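Local coordinates for dipeptide Epimerase (Enterococcus faecalis V583, PDB 3JVA), which belongs to the mandelate racemase/muconate lactonizing enzyme family of the enolase superfamily, joining an N-terminal alpha+beta domain to a TIM-type barrel that holds a magnesium ion, at residues M1-H7 with V34-E40; D108-Q112 with A347-G351; L68-I73 with V87-S92; T297-T302 with P329-V334; T65-F69 with A98-I102. One frame throughout, in Å; residues are numbered along the deposited sequence.

Interaction 1: M1-H7 with V34-E40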
# COMPACT_ATOMS: atom_id res chain seq x y z
N MET B 1 -45.32 -0.28 -25.65
CA MET B 1 -46.08 -0.64 -24.43
C MET B 1 -45.93 0.50 -23.43
O MET B 1 -44.86 1.10 -23.31
CB MET B 1 -45.55 -1.96 -23.84
CG MET B 1 -46.33 -2.50 -22.65
SD MET B 1 -45.89 -4.23 -22.28
CE MET B 1 -44.14 -4.07 -22.16
N LYS B 2 -47.01 0.82 -22.72
CA LYS B 2 -47.00 1.91 -21.76
C LYS B 2 -47.79 1.60 -20.51
O LYS B 2 -48.89 1.04 -20.58
CB LYS B 2 -47.55 3.18 -22.43
CG LYS B 2 -47.74 4.36 -21.49
CD LYS B 2 -48.34 5.57 -22.22
CE LYS B 2 -47.32 6.29 -23.08
NZ LYS B 2 -46.76 5.42 -24.16
N ILE B 3 -47.24 1.96 -19.36
CA ILE B 3 -47.90 1.73 -18.08
C ILE B 3 -49.12 2.64 -17.93
O ILE B 3 -49.02 3.85 -18.05
CB ILE B 3 -46.93 1.99 -16.90
CG1 ILE B 3 -45.81 0.95 -16.92
CG2 ILE B 3 -47.69 1.96 -15.57
CD1 ILE B 3 -44.75 1.17 -15.84
N LYS B 4 -50.27 2.03 -17.67
CA LYS B 4 -51.50 2.80 -17.50
C LYS B 4 -51.75 3.10 -16.03
O LYS B 4 -52.10 4.22 -15.65
CB LYS B 4 -52.70 2.04 -18.06
CG LYS B 4 -54.02 2.76 -17.86
CD LYS B 4 -55.19 1.98 -18.43
CE LYS B 4 -56.50 2.75 -18.22
NZ LYS B 4 -57.66 2.04 -18.81
N GLN B 5 -51.56 2.09 -15.19
CA GLN B 5 -51.79 2.27 -13.76
C GLN B 5 -51.01 1.24 -12.97
O GLN B 5 -50.65 0.18 -13.48
CB GLN B 5 -53.29 2.14 -13.46
CG GLN B 5 -53.69 2.46 -12.03
CD GLN B 5 -53.25 3.84 -11.59
OE1 GLN B 5 -52.13 4.02 -11.11
NE2 GLN B 5 -54.12 4.83 -11.77
N VAL B 6 -50.74 1.58 -11.72
CA VAL B 6 -50.01 0.70 -10.81
C VAL B 6 -50.90 0.48 -9.59
O VAL B 6 -51.24 1.43 -8.89
CB VAL B 6 -48.68 1.35 -10.36
CG1 VAL B 6 -47.98 0.46 -9.34
CG2 VAL B 6 -47.78 1.58 -11.58
N HIS B 7 -51.27 -0.77 -9.35
CA HIS B 7 -52.13 -1.11 -8.22
C HIS B 7 -51.33 -1.86 -7.17
O HIS B 7 -50.51 -2.71 -7.51
CB HIS B 7 -53.28 -2.01 -8.70
CG HIS B 7 -53.99 -1.49 -9.91
ND1 HIS B 7 -53.89 -2.09 -11.15
CD2 HIS B 7 -54.79 -0.41 -10.08
CE1 HIS B 7 -54.61 -1.40 -12.03
NE2 HIS B 7 -55.16 -0.38 -11.40
N VAL B 34 -47.86 -5.93 -6.06
CA VAL B 34 -48.17 -4.92 -7.05
C VAL B 34 -48.60 -5.53 -8.37
O VAL B 34 -48.16 -6.61 -8.75
CB VAL B 34 -46.94 -4.01 -7.33
CG1 VAL B 34 -47.30 -2.93 -8.35
CG2 VAL B 34 -46.48 -3.36 -6.04
N GLU B 35 -49.50 -4.83 -9.05
CA GLU B 35 -49.98 -5.25 -10.34
C GLU B 35 -49.85 -4.03 -11.23
O GLU B 35 -50.50 -3.01 -10.99
CB GLU B 35 -51.44 -5.71 -10.26
CG GLU B 35 -51.64 -6.94 -9.41
CD GLU B 35 -53.10 -7.36 -9.33
OE1 GLU B 35 -53.73 -7.51 -10.40
OE2 GLU B 35 -53.61 -7.55 -8.20
N ILE B 36 -48.97 -4.11 -12.23
CA ILE B 36 -48.79 -3.00 -13.15
C ILE B 36 -49.60 -3.32 -14.39
O ILE B 36 -49.40 -4.36 -15.03
CB ILE B 36 -47.31 -2.81 -13.53
CG1 ILE B 36 -46.50 -2.47 -12.28
CG2 ILE B 36 -47.18 -1.70 -14.56
CD1 ILE B 36 -45.05 -2.09 -12.55
N GLU B 37 -50.53 -2.43 -14.72
CA GLU B 37 -51.39 -2.61 -15.88
C GLU B 37 -50.93 -1.69 -17.01
O GLU B 37 -50.69 -0.51 -16.79
CB GLU B 37 -52.84 -2.29 -15.51
CG GLU B 37 -53.76 -2.09 -16.72
CD GLU B 37 -55.19 -1.75 -16.32
OE1 GLU B 37 -55.38 -1.00 -15.34
OE2 GLU B 37 -56.13 -2.23 -16.99
N THR B 38 -50.81 -2.25 -18.21
CA THR B 38 -50.40 -1.46 -19.37
C THR B 38 -51.65 -1.00 -20.10
O THR B 38 -52.73 -1.54 -19.89
CB THR B 38 -49.53 -2.28 -20.33
OG1 THR B 38 -50.27 -3.41 -20.80
CG2 THR B 38 -48.27 -2.77 -19.62
N GLU B 39 -51.49 0.00 -20.96
CA GLU B 39 -52.62 0.53 -21.72
C GLU B 39 -53.27 -0.56 -22.57
O GLU B 39 -54.49 -0.57 -22.74
CB GLU B 39 -52.16 1.67 -22.64
CG GLU B 39 -51.76 2.96 -21.92
CD GLU B 39 -52.94 3.64 -21.23
OE1 GLU B 39 -54.09 3.48 -21.71
OE2 GLU B 39 -52.71 4.34 -20.22
N GLU B 40 -52.46 -1.47 -23.09
CA GLU B 40 -52.96 -2.56 -23.93
C GLU B 40 -53.68 -3.67 -23.17
O GLU B 40 -54.30 -4.54 -23.78
CB GLU B 40 -51.82 -3.14 -24.77
CG GLU B 40 -50.61 -3.61 -23.98
CD GLU B 40 -49.41 -3.92 -24.87
OE1 GLU B 40 -49.44 -4.94 -25.58
OE2 GLU B 40 -48.45 -3.12 -24.85
O HOH W 1 -49.49 -0.77 -23.71
O HOH W 2 -50.23 5.64 -19.78

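Interaction 2: D108-Q112 with A347-G351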
# COMPACT_ATOMS: atom_id res chain seq x y z
N ASP B 108 -41.95 -8.95 -15.48
CA ASP B 108 -43.05 -9.88 -15.78
C ASP B 108 -43.72 -9.37 -17.06
O ASP B 108 -44.01 -10.14 -17.97
CB ASP B 108 -44.05 -9.92 -14.62
CG ASP B 108 -45.13 -10.99 -14.81
OD1 ASP B 108 -44.92 -11.91 -15.62
OD2 ASP B 108 -46.17 -10.90 -14.14
N LEU B 109 -43.93 -8.05 -17.12
CA LEU B 109 -44.54 -7.43 -18.30
C LEU B 109 -43.67 -7.60 -19.54
O LEU B 109 -44.19 -7.80 -20.64
CB LEU B 109 -44.80 -5.93 -18.04
CG LEU B 109 -46.06 -5.60 -17.22
CD1 LEU B 109 -46.08 -4.11 -16.86
CD2 LEU B 109 -47.31 -5.97 -18.03
N MET B 110 -42.35 -7.52 -19.37
CA MET B 110 -41.45 -7.71 -20.51
C MET B 110 -41.65 -9.11 -21.08
O MET B 110 -41.74 -9.29 -22.30
CB MET B 110 -39.99 -7.54 -20.07
CG MET B 110 -39.59 -6.11 -19.75
SD MET B 110 -37.81 -5.99 -19.46
CE MET B 110 -37.78 -4.94 -17.98
N GLY B 111 -41.72 -10.11 -20.20
CA GLY B 111 -41.91 -11.47 -20.66
C GLY B 111 -43.26 -11.65 -21.35
O GLY B 111 -43.36 -12.31 -22.39
N GLN B 112 -44.29 -11.05 -20.77
CA GLN B 112 -45.63 -11.16 -21.35
C GLN B 112 -45.70 -10.53 -22.73
O GLN B 112 -46.30 -11.10 -23.64
CB GLN B 112 -46.66 -10.55 -20.40
CG GLN B 112 -46.83 -11.39 -19.14
CD GLN B 112 -47.92 -10.87 -18.23
OE1 GLN B 112 -49.04 -10.62 -18.67
NE2 GLN B 112 -47.60 -10.73 -16.95
N ALA B 347 -44.74 -20.70 -19.67
CA ALA B 347 -45.69 -19.60 -19.55
C ALA B 347 -44.89 -18.30 -19.65
O ALA B 347 -43.77 -18.22 -19.15
CB ALA B 347 -46.42 -19.67 -18.21
N ALA B 348 -45.46 -17.28 -20.30
CA ALA B 348 -44.75 -16.01 -20.45
C ALA B 348 -44.54 -15.29 -19.12
O ALA B 348 -45.36 -15.38 -18.20
CB ALA B 348 -45.51 -15.10 -21.41
N GLY B 349 -43.43 -14.57 -19.02
CA GLY B 349 -43.12 -13.84 -17.81
C GLY B 349 -42.94 -14.76 -16.61
O GLY B 349 -42.24 -15.77 -16.69
N LEU B 350 -43.59 -14.41 -15.50
CA LEU B 350 -43.52 -15.21 -14.28
C LEU B 350 -44.50 -16.37 -14.28
O LEU B 350 -44.42 -17.25 -13.42
CB LEU B 350 -43.80 -14.33 -13.06
CG LEU B 350 -42.86 -13.14 -12.83
CD1 LEU B 350 -43.41 -12.28 -11.71
CD2 LEU B 350 -41.46 -13.65 -12.48
N GLY B 351 -45.42 -16.38 -15.24
CA GLY B 351 -46.42 -17.44 -15.31
C GLY B 351 -47.40 -17.34 -14.15
O GLY B 351 -48.01 -18.33 -13.74

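Interaction 3: L68-I73 with V87-S92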
# COMPACT_ATOMS: atom_id res chain seq x y z
N LEU B 68 -45.91 5.93 -4.40
CA LEU B 68 -45.19 7.08 -4.95
C LEU B 68 -44.55 6.69 -6.28
O LEU B 68 -44.66 7.42 -7.26
CB LEU B 68 -44.13 7.56 -3.96
CG LEU B 68 -44.61 8.24 -2.67
CD1 LEU B 68 -43.42 8.54 -1.77
CD2 LEU B 68 -45.36 9.53 -3.02
N PHE B 69 -43.88 5.54 -6.30
CA PHE B 69 -43.24 5.05 -7.53
C PHE B 69 -44.27 4.84 -8.64
O PHE B 69 -44.05 5.24 -9.79
CB PHE B 69 -42.55 3.69 -7.30
CG PHE B 69 -41.35 3.73 -6.40
CD1 PHE B 69 -40.67 4.92 -6.13
CD2 PHE B 69 -40.84 2.54 -5.87
CE1 PHE B 69 -39.50 4.93 -5.37
CE2 PHE B 69 -39.67 2.53 -5.11
CZ PHE B 69 -38.99 3.73 -4.86
N GLY B 70 -45.38 4.21 -8.28
CA GLY B 70 -46.43 3.92 -9.25
C GLY B 70 -46.94 5.12 -10.02
O GLY B 70 -47.08 5.07 -11.24
N GLN B 71 -47.22 6.21 -9.31
CA GLN B 71 -47.73 7.40 -9.97
C GLN B 71 -46.67 8.11 -10.80
O GLN B 71 -46.99 8.82 -11.75
CB GLN B 71 -48.32 8.36 -8.93
CG GLN B 71 -49.56 7.79 -8.24
CD GLN B 71 -50.58 7.28 -9.24
OE1 GLN B 71 -51.17 8.06 -9.99
NE2 GLN B 71 -50.78 5.97 -9.27
N ALA B 72 -45.40 7.89 -10.45
CA ALA B 72 -44.30 8.52 -11.17
C ALA B 72 -43.92 7.77 -12.45
O ALA B 72 -43.30 8.35 -13.33
CB ALA B 72 -43.09 8.65 -10.27
N ILE B 73 -44.29 6.50 -12.55
CA ILE B 73 -43.93 5.75 -13.75
C ILE B 73 -45.07 5.58 -14.76
O ILE B 73 -44.88 4.95 -15.80
CB ILE B 73 -43.35 4.34 -13.40
CG1 ILE B 73 -44.39 3.48 -12.69
CG2 ILE B 73 -42.10 4.50 -12.53
CD1 ILE B 73 -43.89 2.07 -12.36
N VAL B 87 -36.03 6.80 -12.11
CA VAL B 87 -37.14 7.48 -11.45
C VAL B 87 -37.27 7.07 -9.99
O VAL B 87 -37.40 7.93 -9.10
CB VAL B 87 -38.47 7.19 -12.18
CG1 VAL B 87 -39.64 7.85 -11.45
CG2 VAL B 87 -38.40 7.71 -13.61
N MET B 88 -37.24 5.77 -9.72
CA MET B 88 -37.35 5.30 -8.35
C MET B 88 -36.19 5.80 -7.48
O MET B 88 -36.39 6.17 -6.32
CB MET B 88 -37.41 3.77 -8.30
CG MET B 88 -38.67 3.20 -8.94
SD MET B 88 -38.88 1.44 -8.60
CE MET B 88 -37.55 0.74 -9.57
N ASP B 89 -34.99 5.81 -8.05
CA ASP B 89 -33.82 6.27 -7.31
C ASP B 89 -33.86 7.77 -7.02
O ASP B 89 -33.34 8.22 -6.00
CB ASP B 89 -32.53 5.94 -8.07
CG ASP B 89 -32.21 4.45 -8.07
OD1 ASP B 89 -32.82 3.71 -7.27
OD2 ASP B 89 -31.34 4.04 -8.85
N LYS B 90 -34.48 8.54 -7.91
CA LYS B 90 -34.60 9.98 -7.69
C LYS B 90 -35.59 10.25 -6.56
O LYS B 90 -35.45 11.20 -5.80
CB LYS B 90 -35.11 10.70 -8.94
CG LYS B 90 -34.07 10.98 -10.01
CD LYS B 90 -34.67 11.81 -11.14
CE LYS B 90 -33.67 12.08 -12.26
NZ LYS B 90 -32.50 12.87 -11.80
N ILE B 91 -36.60 9.39 -6.46
CA ILE B 91 -37.63 9.52 -5.45
C ILE B 91 -37.17 9.06 -4.07
O ILE B 91 -37.36 9.76 -3.08
CB ILE B 91 -38.90 8.71 -5.86
CG1 ILE B 91 -39.56 9.38 -7.08
CG2 ILE B 91 -39.87 8.62 -4.70
CD1 ILE B 91 -40.73 8.62 -7.65
N SER B 92 -36.57 7.88 -4.01
CA SER B 92 -36.12 7.32 -2.74
C SER B 92 -34.65 6.91 -2.75
O SER B 92 -34.20 6.19 -3.65
CB SER B 92 -36.97 6.10 -2.38
OG SER B 92 -36.44 5.44 -1.23

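Interaction 4: T297-T302 with P329-V334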
# COMPACT_ATOMS: atom_id res chain seq x y z
N THR B 297 -43.27 -14.16 -0.78
CA THR B 297 -44.02 -15.34 -1.17
C THR B 297 -43.84 -15.74 -2.62
O THR B 297 -42.77 -15.57 -3.20
CB THR B 297 -45.52 -15.12 -0.85
OG1 THR B 297 -46.00 -13.96 -1.55
CG2 THR B 297 -45.70 -14.86 0.65
N THR B 298 -44.90 -16.29 -3.21
CA THR B 298 -44.85 -16.78 -4.58
C THR B 298 -44.22 -15.88 -5.63
O THR B 298 -43.35 -16.32 -6.39
CB THR B 298 -46.27 -17.17 -5.05
OG1 THR B 298 -46.85 -18.05 -4.08
CG2 THR B 298 -46.21 -17.86 -6.40
N ILE B 299 -44.64 -14.62 -5.70
CA ILE B 299 -44.08 -13.72 -6.71
C ILE B 299 -42.58 -13.50 -6.53
O ILE B 299 -41.80 -13.64 -7.48
CB ILE B 299 -44.81 -12.38 -6.69
CG1 ILE B 299 -46.29 -12.59 -7.00
CG2 ILE B 299 -44.17 -11.44 -7.72
CD1 ILE B 299 -47.16 -11.36 -6.78
N GLY B 300 -42.17 -13.15 -5.32
CA GLY B 300 -40.75 -12.92 -5.08
C GLY B 300 -39.91 -14.15 -5.37
O GLY B 300 -38.84 -14.06 -5.98
N ILE B 301 -40.40 -15.32 -4.95
CA ILE B 301 -39.68 -16.56 -5.17
C ILE B 301 -39.57 -16.88 -6.65
O ILE B 301 -38.51 -17.30 -7.13
CB ILE B 301 -40.36 -17.74 -4.45
CG1 ILE B 301 -40.18 -17.61 -2.93
CG2 ILE B 301 -39.80 -19.06 -4.96
CD1 ILE B 301 -38.72 -17.70 -2.47
N THR B 302 -40.66 -16.70 -7.38
CA THR B 302 -40.67 -17.00 -8.80
C THR B 302 -39.70 -16.12 -9.58
O THR B 302 -38.95 -16.60 -10.43
CB THR B 302 -42.10 -16.88 -9.37
OG1 THR B 302 -42.95 -17.77 -8.63
CG2 THR B 302 -42.13 -17.27 -10.84
N PRO B 329 -50.92 -16.97 -2.36
CA PRO B 329 -51.52 -15.65 -2.56
C PRO B 329 -51.91 -15.39 -4.02
O PRO B 329 -52.70 -14.49 -4.31
CB PRO B 329 -50.44 -14.70 -2.06
CG PRO B 329 -49.16 -15.43 -2.44
CD PRO B 329 -49.48 -16.87 -2.06
N VAL B 330 -51.35 -16.18 -4.93
CA VAL B 330 -51.61 -16.04 -6.35
C VAL B 330 -51.67 -17.41 -7.03
O VAL B 330 -51.46 -18.44 -6.40
CB VAL B 330 -50.50 -15.23 -7.05
CG1 VAL B 330 -50.37 -13.86 -6.40
CG2 VAL B 330 -49.18 -15.99 -6.98
N THR B 331 -51.95 -17.40 -8.33
CA THR B 331 -52.03 -18.63 -9.12
C THR B 331 -50.77 -18.72 -9.97
O THR B 331 -50.27 -17.71 -10.47
CB THR B 331 -53.26 -18.62 -10.06
OG1 THR B 331 -54.46 -18.53 -9.28
CG2 THR B 331 -53.31 -19.88 -10.91
N GLY B 332 -50.24 -19.93 -10.14
CA GLY B 332 -49.05 -20.12 -10.96
C GLY B 332 -47.74 -19.85 -10.25
O GLY B 332 -47.70 -19.67 -9.03
N GLY B 333 -46.65 -19.84 -11.02
CA GLY B 333 -45.34 -19.62 -10.45
C GLY B 333 -44.88 -20.82 -9.65
O GLY B 333 -45.45 -21.91 -9.77
N VAL B 334 -43.86 -20.63 -8.83
CA VAL B 334 -43.33 -21.71 -7.99
C VAL B 334 -44.42 -22.17 -7.03
O VAL B 334 -44.95 -21.37 -6.26
CB VAL B 334 -42.08 -21.21 -7.22
CG1 VAL B 334 -41.64 -22.25 -6.19
CG2 VAL B 334 -40.96 -20.93 -8.21
O HOH W 3 -47.11 -20.59 -4.76

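Interaction 5: T65-F69 with A98-I102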
# COMPACT_ATOMS: atom_id res chain seq x y z
N THR B 65 -44.17 3.86 -0.33
CA THR B 65 -43.19 4.12 -1.38
C THR B 65 -43.65 3.58 -2.73
O THR B 65 -43.51 4.24 -3.75
CB THR B 65 -41.83 3.50 -1.02
OG1 THR B 65 -41.38 4.05 0.23
CG2 THR B 65 -40.79 3.80 -2.10
N ILE B 66 -44.23 2.38 -2.74
CA ILE B 66 -44.69 1.81 -4.00
C ILE B 66 -45.73 2.73 -4.65
O ILE B 66 -45.71 2.92 -5.87
CB ILE B 66 -45.31 0.41 -3.80
CG1 ILE B 66 -44.20 -0.58 -3.40
CG2 ILE B 66 -46.00 -0.06 -5.09
CD1 ILE B 66 -44.69 -1.97 -3.10
N GLU B 67 -46.61 3.31 -3.84
CA GLU B 67 -47.63 4.22 -4.36
C GLU B 67 -46.98 5.43 -5.02
O GLU B 67 -47.43 5.90 -6.07
CB GLU B 67 -48.55 4.68 -3.23
CG GLU B 67 -49.35 3.56 -2.59
CD GLU B 67 -50.65 3.26 -3.32
OE1 GLU B 67 -50.61 3.06 -4.56
OE2 GLU B 67 -51.71 3.22 -2.66
N LEU B 68 -45.91 5.93 -4.40
CA LEU B 68 -45.19 7.08 -4.95
C LEU B 68 -44.55 6.69 -6.28
O LEU B 68 -44.66 7.42 -7.26
CB LEU B 68 -44.13 7.56 -3.96
CG LEU B 68 -44.61 8.24 -2.67
CD1 LEU B 68 -43.42 8.54 -1.77
CD2 LEU B 68 -45.36 9.53 -3.02
N PHE B 69 -43.88 5.54 -6.30
CA PHE B 69 -43.24 5.05 -7.53
C PHE B 69 -44.27 4.84 -8.64
O PHE B 69 -44.05 5.24 -9.79
CB PHE B 69 -42.55 3.69 -7.30
CG PHE B 69 -41.35 3.73 -6.40
CD1 PHE B 69 -40.67 4.92 -6.13
CD2 PHE B 69 -40.84 2.54 -5.87
CE1 PHE B 69 -39.50 4.93 -5.37
CE2 PHE B 69 -39.67 2.53 -5.11
CZ PHE B 69 -38.99 3.73 -4.86
N ALA B 98 -39.64 -1.88 -1.98
CA ALA B 98 -40.53 -1.17 -2.90
C ALA B 98 -39.99 -1.18 -4.33
O ALA B 98 -40.75 -1.39 -5.28
CB ALA B 98 -40.74 0.27 -2.43
N LYS B 99 -38.69 -0.96 -4.49
CA LYS B 99 -38.10 -0.97 -5.83
C LYS B 99 -38.18 -2.36 -6.47
O LYS B 99 -38.42 -2.48 -7.67
CB LYS B 99 -36.65 -0.49 -5.77
CG LYS B 99 -36.55 0.96 -5.30
CD LYS B 99 -35.13 1.50 -5.26
CE LYS B 99 -35.12 2.93 -4.74
NZ LYS B 99 -33.75 3.51 -4.62
N ALA B 100 -37.99 -3.40 -5.67
CA ALA B 100 -38.07 -4.76 -6.20
C ALA B 100 -39.49 -5.05 -6.69
O ALA B 100 -39.68 -5.70 -7.72
CB ALA B 100 -37.68 -5.77 -5.12
N ALA B 101 -40.49 -4.58 -5.95
CA ALA B 101 -41.88 -4.83 -6.32
C ALA B 101 -42.17 -4.26 -7.71
O ALA B 101 -42.75 -4.94 -8.56
CB ALA B 101 -42.82 -4.21 -5.28
N ILE B 102 -41.75 -3.03 -7.95
CA ILE B 102 -41.96 -2.40 -9.26
C ILE B 102 -41.13 -3.09 -10.33
O ILE B 102 -41.63 -3.39 -11.42
CB ILE B 102 -41.55 -0.91 -9.24
CG1 ILE B 102 -42.50 -0.11 -8.34
CG2 ILE B 102 -41.54 -0.36 -10.66
CD1 ILE B 102 -43.95 -0.07 -8.81

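Interaction 1: M1-H7 with V34-E40
A classic beta bulge, in which K4 and Q5 both face E37, interrupts the antiparallel pairing of strands 3-7 and 34-38 in the four-stranded sheet of the N-terminal domain. The carbonyl oxygen E37 O accepts two bonds, one from K4 N at 2.7 Å in the carbonyl plane and a longer one from Q5 N at 3.2 Å, tilted 20° from that plane. The extra residue shifts the register by one: I3 lies opposite T38, whereas V6 lies opposite I36. Regular pairing then resumes, with H7 and E35 exchanging two backbone hydrogen bonds. The Q5 side chain leaves anti to its N (chi1 -173°) and bends at chi2, which brings OE1 back to accept V6 N on a lone pair; Q71 NE2 of helix 59-73 is its second partner.

On the apolar side, V6 CG1 meets V34 CG1 at 3.6 Å and I3 CG1 rests on I36 CG2 at 3.8 Å; helices 59-73 and 96-114 cover this layer. Across the sheet, the H7 ring turns its edge to E37, with CE1 3.4 Å from E37 OE1 and the ring and carboxylate planes 54° apart. K4 runs fully extended across the E39 carboxylate, so that methylene CG, not NZ, comes to 3.1 Å from E39 OE2. At the chain start, the M1 side chain crosses that of E40, whose OE1 is salt-bridged to K113. One water joins K2 N to E40 N and OE2, and another, 2.8 Å from I3 O, also donates to E39 OE2.

Interaction 2: D108-Q112 with A347-G351
The carboxylate of D108 has L350 against one face and the amide nitrogen of Q112 toward the other, and through it helix 96-114 grips a type II' beta turn, A348 to G351, near the end of the chain. L350 N donates to D108 OD1 at 2.8 Å, coming from 45° above the carboxylate plane. The leucine side chain follows over the same face, with L350 CG 3.7 Å from D108 CG. From the opposite face, Q112 NE2 makes only a weak bond to D108 OD1, at 3.2 Å; the same nitrogen is also bonded to V43 O. D108 OD2 takes Y45 N, so the one carboxylate links helix, turn and strand 43-48.

The turn comes close because two glycines meet. G111 CA and G349 CA are 3.9 Å apart, with no side chain between them. G349 has the positive phi (62°) that the first corner of a type II' turn requires, and G351 N closes the turn on A348 O at 3.1 Å. The C-terminal part of the chain is thereby fastened to the N-terminal domain, consistent with the capping domain of the enolase superfamily, which is built from both ends of the chain. Beside the glycines, A348 CB sits 3.7 Å from G111 O, next to Q112 CA.

Interaction 3: L68-I73 with V87-S92
A Met-aromatic contact, F69 with M88, anchors the packing of helix 59-73 on helix 81-91, whose segments here meet at 131°. M88 lies across one face of the F69 ring. Its CG stands almost over the centre, 3.7 Å from the centroid and 9° off the normal, a CH-pi contact. Because CG to SD continues extended from the backbone (chi2 -169°), the sulfur runs on over the same face and reaches F69 CD2 at 3.5 Å. The ring is also bounded at its edge: I91 CB lies in its plane, I91 CG2 is 3.8 Å from F69 CE1, and S92 CB approaches F69 CZ at 4.0 Å. F69 and I91 point in opposite directions as they slide past each other.

One turn further on, A72 CB meets two branched side chains, 3.5 Å from I91 CD1 and 3.7 Å from V87 CG1. No hydrogen bond crosses between the segments, which hold together by apolar packing and the sulfur-aromatic contact. Around this pair, I73 and M88 both reach I102 of helix 96-114, I73 also touches I3 and V6 of strand 3-21, and L68 and I91 pack against I52 of the second subunit.

Interaction 4: T297-T302 with P329-V334
T298 and V330 slide past each other in opposite directions, bringing T298 CG2 to 3.6 Å from V330 CG2, while the hydroxyl of T298 lies beside P329. There T298 OG1 lies 3.5 Å from P329 CD, and a water 2.6 Å from the same oxygen carries the link on by donating to V334 O. The P329 ring also runs alongside T297, whose OG1 has its polar partner in E47.

T302 makes the direct polar bond. Its OG1 is directed back along the helix (chi1 -58°, opposite the carbonyl carbon) and donates to T298 O at 2.7 Å, from 36° above the carbonyl plane. T302 N reaches that carbonyl from its opposite face, so two bonds fix T298 O. With its proton so engaged, T302 OG1 accepts V334 N at 3.0 Å in a nearly straight bond (169°). G333, which has no side chain, lies close by T302 OG1. Two aliphatic pairs cross at about right angles: I301 CG2 against V334 CB at 3.9 Å, and I299 CD1 against V330 CG1 at 4.1 Å.

The loop thus packs along the N-terminal part of helix 298-310, which follows barrel strand 287-290 and precedes strand 314-317. Such helices form the outer layer of a TIM-type barrel; the magnesium ion, bound by D189, E215 and D240, is about 13 Å from the I301 side chain.

Interaction 5: T65-F69 with A98-I102
T65 opens the packing of helix 59-73 on helix 96-114 by setting its methyl CG2 3.5 Å from A98 CB. The hydroxyl is used inside its own helix, bonded to G61 O. The same methyl also covers the rim of one face of the F69 ring, 3.3 Å above the plane and opposite the face that M88 occupies, so the phenyl group is sandwiched.

I66 follows, reaching out with its longer branch: CG1 passes A98 CB at 3.7 Å and CD1 ends 3.6 Å from A101 CB. With CG1 opposite the carbonyl carbon (chi1 -68°) and the branch extended beyond it, CD1 points to A101.

A turn later, F69 has the backbone of A98 and K99 in its plane, at its edge. K99 CG approaches F69 CE2 obliquely at 3.5 Å, and F69 CB rests on I102 CG1 at 3.9 Å. The extended K99 chain then carries NZ past the ring to a salt bridge with D89 and a hydrogen bond with S92 O.

The segments cross at 48° with axes 9.3 Å apart, and the small A98 and A101 face I66 across the gap. Beneath them, I66 and A101 touch V34 of strand 29-38, I102 meets V6 of strand 3-21, and helix 81-91 closes over F69 and I102.

How the interactions relate
Interactions 1, 3 and 5 build one layered unit, in which the sheet of interaction 1 carries helices 59-73 and 96-114, and helix 81-91 packs against both. Interactions 3 and 5 share L68 and F69, have centres 7 Å apart and both reach the second subunit. The centres of interactions 1 and 5 are 13 Å apart, joined by V34 packing on I66 and A101. Interaction 2 takes the far end of helix 96-114 and returns a loop near the C-terminus to this domain, spanning 234 intervening residues; interaction 4, in the barrel region, is nested within that loop and touches it where L350 meets T302. Interactions 1, 3 and 5 thus hold the N-terminal domain together, while interaction 2 ties it to the C-terminal part.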